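Side-chain contact in catechol 1,2 dioxygenase (Acinetobacter radioresistens, PDB 2XSU), which probably catalyses the iron(III)-dependent ring opening of catechol by dioxygen to cis,cis-muconate, the first step of its branch of the beta-ketoadipate pathway: residues S173-D176 against F177-R180. The protein carries 1 engineered substitution. Numbering follows the deposited sequence.
Sequences SQSD and FNLR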
loop_
_atom_site.group_PDB
_atom_site.type_symbol
_atom_site.label_atom_id
_atom_site.label_comp_id
_atom_site.label_asym_id
_atom_site.label_seq_id
_atom_site.Cartn_x
_atom_site.Cartn_y
_atom_site.Cartn_z
ATOM N N SER A 173 23.619 -11.149 7.817
ATOM C CA SER A 173 24.759 -12.057 7.996
ATOM C C SER A 173 26.023 -11.671 7.206
ATOM O O SER A 173 27.140 -12.060 7.568
ATOM C CB SER A 173 24.354 -13.497 7.665
ATOM O OG SER A 173 24.361 -13.747 6.275
ATOM N N GLN A 174 25.864 -10.920 6.119
ATOM C CA GLN A 174 27.030 -10.442 5.387
ATOM C C GLN A 174 27.625 -9.228 6.060
ATOM O O GLN A 174 26.920 -8.476 6.744
ATOM C CB GLN A 174 26.661 -10.069 3.947
ATOM C CG GLN A 174 26.245 -11.237 3.116
ATOM C CD GLN A 174 26.000 -10.838 1.665
ATOM O OE1 GLN A 174 26.840 -10.189 1.044
ATOM N NE2 GLN A 174 24.837 -11.206 1.138
ATOM N N SER A 175 28.924 -9.027 5.848
ATOM C CA SER A 175 29.582 -7.831 6.334
ATOM C C SER A 175 28.916 -6.624 5.671
ATOM O O SER A 175 28.404 -6.708 4.533
ATOM C CB SER A 175 31.095 -7.868 6.059
ATOM O OG SER A 175 31.407 -8.076 4.682
ATOM N N ASP A 176 28.888 -5.508 6.388
ATOM C CA ASP A 176 28.392 -4.271 5.803
ATOM C C ASP A 176 29.113 -3.949 4.482
ATOM O O ASP A 176 30.352 -4.067 4.359
ATOM C CB ASP A 176 28.538 -3.102 6.778
ATOM C CG ASP A 176 28.186 -3.489 8.193
ATOM O OD1 ASP A 176 27.021 -3.906 8.434
ATOM O OD2 ASP A 176 29.082 -3.374 9.053
ATOM N N PHE A 177 28.294 -3.581 3.499
ATOM C CA PHE A 177 28.711 -3.228 2.127
ATOM C C PHE A 177 29.400 -4.334 1.322
ATOM O O PHE A 177 30.020 -4.050 0.304
ATOM C CB PHE A 177 29.530 -1.934 2.099
ATOM C CG PHE A 177 28.714 -0.720 2.408
ATOM C CD1 PHE A 177 27.781 -0.250 1.486
ATOM C CD2 PHE A 177 28.879 -0.047 3.613
ATOM C CE1 PHE A 177 27.007 0.893 1.754
ATOM C CE2 PHE A 177 28.127 1.093 3.901
ATOM C CZ PHE A 177 27.175 1.562 2.963
ATOM N N ASN A 178 29.276 -5.576 1.775
ATOM C CA ASN A 178 29.826 -6.676 0.969
ATOM C C ASN A 178 29.196 -6.611 -0.441
ATOM O O ASN A 178 27.978 -6.412 -0.582
ATOM C CB ASN A 178 29.567 -8.024 1.615
ATOM C CG ASN A 178 30.431 -9.135 1.017
ATOM O OD1 ASN A 178 31.632 -8.943 0.796
ATOM N ND2 ASN A 178 29.825 -10.293 0.764
ATOM N N LEU A 179 30.034 -6.752 -1.466
ATOM C CA LEU A 179 29.608 -6.715 -2.884
ATOM C C LEU A 179 28.926 -5.401 -3.294
ATOM O O LEU A 179 28.065 -5.396 -4.178
ATOM C CB LEU A 179 28.733 -7.954 -3.214
ATOM C CG LEU A 179 29.340 -9.289 -2.736
ATOM C CD1 LEU A 179 28.364 -10.448 -2.960
ATOM C CD2 LEU A 179 30.675 -9.583 -3.464
ATOM N N ARG A 180 29.345 -4.300 -2.666
ATOM C CA ARG A 180 28.903 -2.953 -3.048
ATOM C C ARG A 180 30.113 -2.033 -3.036
ATOM O O ARG A 180 30.772 -1.880 -2.003
ATOM C CB ARG A 180 27.859 -2.437 -2.033
ATOM C CG ARG A 180 26.620 -3.321 -1.875
ATOM C CD ARG A 180 25.733 -2.798 -0.734
ATOM N NE ARG A 180 24.543 -3.613 -0.562
ATOM C CZ ARG A 180 23.440 -3.503 -1.304
ATOM N NH1 ARG A 180 23.388 -2.590 -2.279
ATOM N NH2 ARG A 180 22.419 -4.313 -1.071
#
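Asn-178 meets Gln-174 through their side-chain amides. Asn-178 ND2 donates to Gln-174 OE1 at 3.0 Å, with a nearly straight N-H...O angle of 165°. The acceptor lies close to the plane of the Asn-178 amide, while the donor is tilted from the Gln-174 carbonyl plane. The two amide planes stand almost perpendicular, 85° apart. The Asn-178 chi1 of -165° swings CG away from its own N and brings ND2 to Gln-174. Asn-178 OD1 takes a weak bond from Asp-127 N. Ser-175 OG packs against Asn-178 CB at 3.6 Å and hydrogen-bonds to Asp-127. Gln-174 NE2 donates to Asn-166 O and Asp-171 OD1, so both ends of this amide are held. Gln-174 also lies near the iron ligand Tyr-167, but the Leu-179 side chain is about 11 Å from the iron.

Asn-178 N donates to Ser-175 O at 3.1 Å, closing a type II turn. Asp-176 and Phe-177 form its corner and meet mainly as chain neighbours. The Asp-176 carboxylate points off the turn, and the Phe-177 side chain rests on Val-113. Arg-180 N to Phe-177 O closes the next turn.

Two overlapping type II beta turns thus lead into strand 180-184 of the intradiol dioxygenase beta-sheet domain.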